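Local coordinates for carbohydrate oxidase (Microdochium nivale, PDB 3RJ8), which catalyses the oxidation of the C1 hydroxyl of mono-, oligo- and polysaccharides to lactones, reducing molecular oxygen to hydrogen peroxide with FAD as cofactor, at residues 29-34 and 316-321. Sequence-based numbering, arbitrary orientation.
With FAD (flavin-adenine dinucleotide), chain C.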
ATOM      1  N   PHE A  29      -8.113  11.322  -3.090  1.00  8.86           N
ATOM      2  CA  PHE A  29      -8.905  10.117  -2.805  1.00  9.04           C
ATOM      3  C   PHE A  29      -9.611  10.253  -1.440  1.00  9.16           C
ATOM      4  O   PHE A  29     -10.790   9.920  -1.309  1.00  9.16           O
ATOM      5  CB  PHE A  29      -8.094   8.814  -2.890  1.00  8.56           C
ATOM      6  CG  PHE A  29      -8.826   7.615  -2.334  1.00  8.50           C
ATOM      7  CD1 PHE A  29      -9.907   7.047  -3.033  1.00  8.27           C
ATOM      8  CD2 PHE A  29      -8.475   7.079  -1.095  1.00  8.26           C
ATOM      9  CE1 PHE A  29     -10.598   5.952  -2.508  1.00  8.23           C
ATOM     10  CE2 PHE A  29      -9.165   5.983  -0.565  1.00  8.16           C
ATOM     11  CZ  PHE A  29     -10.221   5.415  -1.276  1.00  8.25           C
ATOM     12  N   ASN A  30      -8.884  10.751  -0.443  1.00  9.35           N
ATOM     13  CA  ASN A  30      -9.457  11.058   0.858  1.00  9.62           C
ATOM     14  C   ASN A  30      -9.891  12.530   0.913  1.00 10.44           C
ATOM     15  O   ASN A  30      -9.055  13.430   1.134  1.00 10.03           O
ATOM     16  CB  ASN A  30      -8.466  10.725   1.979  1.00  9.02           C
ATOM     17  CG  ASN A  30      -9.128  10.666   3.348  1.00  9.14           C
ATOM     18  OD1 ASN A  30     -10.298  11.039   3.497  1.00  9.52           O
ATOM     19  ND2 ASN A  30      -8.395  10.191   4.350  1.00  8.65           N
ATOM     20  N   ILE A  31     -11.194  12.776   0.718  1.00 10.94           N
ATOM     21  CA  ILE A  31     -11.681  14.163   0.675  1.00 12.03           C
ATOM     22  C   ILE A  31     -11.673  14.864   2.047  1.00 12.42           C
ATOM     23  O   ILE A  31     -11.849  16.072   2.122  1.00 12.24           O
ATOM     24  CB  ILE A  31     -13.046  14.345  -0.055  1.00 12.80           C
ATOM     25  CG1 ILE A  31     -14.157  13.489   0.584  1.00 13.43           C
ATOM     26  CG2 ILE A  31     -12.889  14.110  -1.539  1.00 12.20           C
ATOM     27  CD1 ILE A  31     -15.553  14.117   0.451  1.00 14.15           C
ATOM     28  N   ARG A  32     -11.459  14.095   3.115  1.00 12.05           N
ATOM     29  CA  ARG A  32     -11.064  14.657   4.396  1.00 11.62           C
ATOM     30  C   ARG A  32      -9.821  15.546   4.249  1.00 12.25           C
ATOM     31  O   ARG A  32      -9.684  16.523   4.976  1.00 13.23           O
ATOM     32  CB  ARG A  32     -10.766  13.536   5.406  1.00 11.00           C
ATOM     33  CG  ARG A  32     -10.571  14.031   6.815  1.00 10.30           C
ATOM     34  CD  ARG A  32     -10.484  12.921   7.844  1.00  9.82           C
ATOM     35  NE  ARG A  32      -9.149  12.339   7.988  1.00  9.45           N
ATOM     36  CZ  ARG A  32      -8.092  12.948   8.530  1.00  9.69           C
ATOM     37  NH1 ARG A  32      -6.943  12.288   8.619  1.00  9.21           N
ATOM     38  NH2 ARG A  32      -8.163  14.214   8.973  1.00  9.48           N
ATOM     39  N   LEU A  33      -8.903  15.215   3.333  1.00 12.08           N
ATOM     40  CA  LEU A  33      -7.710  16.061   3.169  1.00 11.60           C
ATOM     41  C   LEU A  33      -7.494  16.603   1.740  1.00 11.43           C
ATOM     42  O   LEU A  33      -6.700  16.056   0.986  1.00 10.74           O
ATOM     43  CB  LEU A  33      -6.458  15.355   3.722  1.00 11.12           C
ATOM     44  CG  LEU A  33      -6.542  14.772   5.152  1.00 11.07           C
ATOM     45  CD1 LEU A  33      -5.505  13.697   5.389  1.00 10.52           C
ATOM     46  CD2 LEU A  33      -6.449  15.852   6.237  1.00 10.97           C
ATOM     47  N   PRO A  34      -8.213  17.686   1.369  1.00 11.52           N
ATOM     48  CA  PRO A  34      -7.897  18.370   0.117  1.00 11.37           C
ATOM     49  C   PRO A  34      -6.697  19.292   0.319  1.00 11.18           C
ATOM     50  O   PRO A  34      -6.534  19.882   1.391  1.00 11.00           O
ATOM     51  CB  PRO A  34      -9.152  19.207  -0.144  1.00 11.11           C
ATOM     52  CG  PRO A  34      -9.607  19.603   1.227  1.00 11.10           C
ATOM     53  CD  PRO A  34      -9.296  18.379   2.103  1.00 11.85           C
ATOM     54  N   VAL A 316     -14.187   8.715  -4.565  1.00 11.49           N
ATOM     55  CA  VAL A 316     -13.468   9.204  -3.399  1.00 11.72           C
ATOM     56  C   VAL A 316     -14.173   8.773  -2.117  1.00 11.68           C
ATOM     57  O   VAL A 316     -15.334   8.336  -2.143  1.00 11.53           O
ATOM     58  CB  VAL A 316     -13.267  10.751  -3.443  1.00 11.81           C
ATOM     59  CG1 VAL A 316     -12.718  11.172  -4.809  1.00 11.46           C
ATOM     60  CG2 VAL A 316     -14.561  11.484  -3.119  1.00 11.40           C
ATOM     61  N   GLU A 317     -13.460   8.883  -1.004  1.00 11.43           N
ATOM     62  CA  GLU A 317     -13.989   8.517   0.305  1.00 11.05           C
ATOM     63  C   GLU A 317     -13.585   9.566   1.346  1.00 10.51           C
ATOM     64  O   GLU A 317     -12.805  10.477   1.052  1.00 10.60           O
ATOM     65  CB  GLU A 317     -13.509   7.105   0.692  1.00 12.14           C
ATOM     66  CG  GLU A 317     -14.128   5.994  -0.182  1.00 12.75           C
ATOM     67  CD  GLU A 317     -13.644   4.583   0.150  1.00 14.11           C
ATOM     68  OE1 GLU A 317     -13.437   4.249   1.350  1.00 14.83           O
ATOM     69  OE2 GLU A 317     -13.480   3.791  -0.808  1.00 14.98           O
ATOM     70  N   ASN A 318     -14.116   9.426   2.556  1.00  9.86           N
ATOM     71  CA  ASN A 318     -13.962  10.408   3.615  1.00  9.32           C
ATOM     72  C   ASN A 318     -13.707   9.684   4.939  1.00  9.31           C
ATOM     73  O   ASN A 318     -14.647   9.216   5.611  1.00  9.10           O
ATOM     74  CB  ASN A 318     -15.236  11.262   3.671  1.00  9.72           C
ATOM     75  CG  ASN A 318     -15.201  12.328   4.757  1.00  9.67           C
ATOM     76  OD1 ASN A 318     -14.145  12.876   5.100  1.00  9.10           O
ATOM     77  ND2 ASN A 318     -16.382  12.636   5.300  1.00  9.83           N
ATOM     78  N   PHE A 319     -12.431   9.578   5.318  1.00  8.67           N
ATOM     79  CA  PHE A 319     -12.054   8.597   6.320  1.00  8.16           C
ATOM     80  C   PHE A 319     -10.779   8.931   7.052  1.00  8.17           C
ATOM     81  O   PHE A 319     -10.024   9.795   6.628  1.00  8.39           O
ATOM     82  CB  PHE A 319     -11.913   7.210   5.672  1.00  7.60           C
ATOM     83  CG  PHE A 319     -10.741   7.091   4.724  1.00  7.52           C
ATOM     84  CD1 PHE A 319      -9.536   6.528   5.148  1.00  7.51           C
ATOM     85  CD2 PHE A 319     -10.846   7.526   3.402  1.00  7.31           C
ATOM     86  CE1 PHE A 319      -8.446   6.407   4.268  1.00  7.42           C
ATOM     87  CE2 PHE A 319      -9.777   7.403   2.521  1.00  7.34           C
ATOM     88  CZ  PHE A 319      -8.576   6.842   2.950  1.00  7.37           C
ATOM     89  N   TYR A 320     -10.563   8.210   8.149  1.00  8.05           N
ATOM     90  CA  TYR A 320      -9.289   8.132   8.840  1.00  7.88           C
ATOM     91  C   TYR A 320      -8.857   6.650   8.859  1.00  7.91           C
ATOM     92  O   TYR A 320      -9.704   5.741   8.847  1.00  8.51           O
ATOM     93  CB  TYR A 320      -9.446   8.671  10.266  1.00  7.61           C
ATOM     94  CG  TYR A 320      -8.163   8.694  11.077  1.00  7.76           C
ATOM     95  CD1 TYR A 320      -7.018   9.365  10.612  1.00  7.72           C
ATOM     96  CD2 TYR A 320      -8.088   8.049  12.308  1.00  7.79           C
ATOM     97  CE1 TYR A 320      -5.842   9.394  11.358  1.00  7.55           C
ATOM     98  CE2 TYR A 320      -6.920   8.059  13.057  1.00  7.73           C
ATOM     99  CZ  TYR A 320      -5.798   8.738  12.582  1.00  7.73           C
ATOM    100  OH  TYR A 320      -4.639   8.743  13.343  1.00  7.45           O
ATOM    101  N   ALA A 321      -7.556   6.399   8.880  1.00  7.62           N
ATOM    102  CA  ALA A 321      -7.041   5.031   8.943  1.00  7.69           C
ATOM    103  C   ALA A 321      -5.761   4.951   9.773  1.00  7.76           C
ATOM    104  O   ALA A 321      -5.002   5.945   9.883  1.00  7.75           O
ATOM    105  CB  ALA A 321      -6.787   4.478   7.529  1.00  7.42           C
TER
HETATM  106  PA  FAD C 501      -0.158   8.527  -4.293  1.00  5.91           P
HETATM  107  O1A FAD C 501      -0.205   8.990  -5.742  1.00  5.74           O
HETATM  108  O2A FAD C 501      -1.064   9.306  -3.367  1.00  5.85           O
HETATM  109  O5B FAD C 501       1.364   8.487  -3.766  1.00  5.92           O
HETATM  110  C5B FAD C 501       1.714   8.006  -2.484  1.00  5.71           C
HETATM  111  C4B FAD C 501       3.157   8.426  -2.214  1.00  5.56           C
HETATM  112  O4B FAD C 501       3.988   8.007  -3.292  1.00  5.36           O
HETATM  113  C3B FAD C 501       3.316   9.940  -2.122  1.00  5.43           C
HETATM  114  O3B FAD C 501       4.359  10.227  -1.231  1.00  5.39           O
HETATM  115  C2B FAD C 501       3.791  10.296  -3.513  1.00  5.33           C
HETATM  116  O2B FAD C 501       4.469  11.523  -3.587  1.00  5.15           O
HETATM  117  C1B FAD C 501       4.664   9.111  -3.854  1.00  5.30           C
HETATM  118  N9A FAD C 501       4.781   8.904  -5.296  1.00  5.32           N
HETATM  119  C8A FAD C 501       3.758   8.853  -6.219  1.00  5.35           C
HETATM  120  N7A FAD C 501       4.299   8.633  -7.427  1.00  5.36           N
HETATM  121  C5A FAD C 501       5.645   8.512  -7.296  1.00  5.40           C
HETATM  122  C6A FAD C 501       6.685   8.281  -8.206  1.00  5.37           C
HETATM  123  N6A FAD C 501       6.457   8.109  -9.509  1.00  5.20           N
HETATM  124  N1A FAD C 501       7.984   8.212  -7.734  1.00  5.45           N
HETATM  125  C2A FAD C 501       8.263   8.373  -6.401  1.00  5.41           C
HETATM  126  N3A FAD C 501       7.232   8.620  -5.514  1.00  5.45           N
HETATM  127  C4A FAD C 501       5.952   8.684  -5.953  1.00  5.37           C
HETATM  128  N1  FAD C 501      -2.146  -1.140   0.166  1.00 10.25           N
HETATM  129  C2  FAD C 501      -1.657  -2.430   0.170  1.00 10.47           C
HETATM  130  O2  FAD C 501      -0.482  -2.668   0.461  1.00 10.44           O
HETATM  131  N3  FAD C 501      -2.482  -3.425  -0.313  1.00 10.31           N
HETATM  132  C4  FAD C 501      -3.812  -3.271  -0.630  1.00 10.57           C
HETATM  133  O4  FAD C 501      -4.406  -4.176  -1.207  1.00 10.47           O
HETATM  134  C4X FAD C 501      -4.292  -1.848  -0.709  1.00 10.50           C
HETATM  135  N5  FAD C 501      -5.540  -1.584  -1.008  1.00 10.78           N
HETATM  136  C5X FAD C 501      -5.928  -0.277  -1.207  1.00 10.63           C
HETATM  137  C6  FAD C 501      -7.183   0.008  -1.795  1.00 11.41           C
HETATM  138  C7  FAD C 501      -7.559   1.325  -1.978  1.00 10.39           C
HETATM  139  C7M FAD C 501      -8.958   1.644  -2.504  1.00 10.45           C
HETATM  140  C8  FAD C 501      -6.684   2.394  -1.601  1.00 10.62           C
HETATM  141  C8M FAD C 501      -7.054   3.841  -1.877  1.00 10.52           C
HETATM  142  C9  FAD C 501      -5.434   2.116  -1.089  1.00 10.55           C
HETATM  143  C9A FAD C 501      -5.046   0.779  -0.863  1.00 10.40           C
HETATM  144  N10 FAD C 501      -3.784   0.452  -0.321  1.00 10.03           N
HETATM  145  C10 FAD C 501      -3.352  -0.837  -0.322  1.00 10.23           C
HETATM  146  C1' FAD C 501      -2.837   1.522   0.127  1.00  9.32           C
HETATM  147  C2' FAD C 501      -2.000   1.957  -1.064  1.00  8.56           C
HETATM  148  O2' FAD C 501      -1.158   0.889  -1.451  1.00  9.10           O
HETATM  149  C3' FAD C 501      -1.226   3.233  -0.764  1.00  7.87           C
HETATM  150  O3' FAD C 501      -2.176   4.269  -0.558  1.00  7.94           O
HETATM  151  C4' FAD C 501      -0.276   3.598  -1.908  1.00  7.26           C
HETATM  152  O4' FAD C 501       0.716   4.468  -1.424  1.00  6.85           O
HETATM  153  C5' FAD C 501      -1.056   4.221  -3.069  1.00  6.75           C
HETATM  154  O5' FAD C 501      -0.215   4.635  -4.110  1.00  6.39           O
HETATM  155  P   FAD C 501      -0.693   5.793  -5.124  1.00  6.06           P
HETATM  156  O1P FAD C 501       0.270   5.877  -6.277  1.00  6.12           O
HETATM  157  O2P FAD C 501      -2.097   5.534  -5.616  1.00  6.37           O
HETATM  158  O3P FAD C 501      -0.631   7.013  -4.099  1.00  6.13           O
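Asn30 and Glu317 form a single beta bridge between the loop 29-34 and the start of the segment 316-321, with Glu317 N giving a nearly straight bond to Phe29 O (2.9 Å) and Ile31 N bonding back to Glu317 O at 2.8 Å. Beyond the bridge, the Asn30 side chain takes over the pairing. Its CG is anti to the backbone N (chi1 -164°), which carries the amide to the backbone of Phe319. Asn30 OD1 accepts from Phe319 N at 3.2 Å, and Asn30 ND2 donates to Phe319 O at 2.8 Å. OD1 also takes Arg32 N from the opposite face of its plane, closing an Asx turn. The amide lies flat over the Phe319 ring, the two planes 4° apart, with ND2 above the ring centre. Arg32 bends at chi3 (84°) and brings NE to Phe319 O, 3.0 Å away and in the guanidinium plane. This carbonyl is thus gripped by two donors from opposite faces. With an alanine here in place of Asn30, Phe319 N would probably lose this acceptor and Phe319 O one of its two donors, the Asx turn would be undone and one face of the Phe319 ring would lose its cover. Phe29 meets Phe319 obliquely, CE2 to CE2 at 3.5 Å. The methyl C8M of the flavin lies over one face of the Phe29 ring, 3.3 Å from CE2, so Phe29 brings this loop against the dimethylbenzene end of the flavin. Ile31 and Val316 pack through their CG2 methyls. His70 stacks on Phe29, and Tyr389 stacks on Phe319 and hydrogen-bonds Glu317 OE1. The contact joins the loop between helix 20-25 and strand 39-42 to strand 318-326 of the large antiparallel sheet, which lies between strands 384-392 and 422-423, and helix 403-414 touches Arg32 and Tyr320.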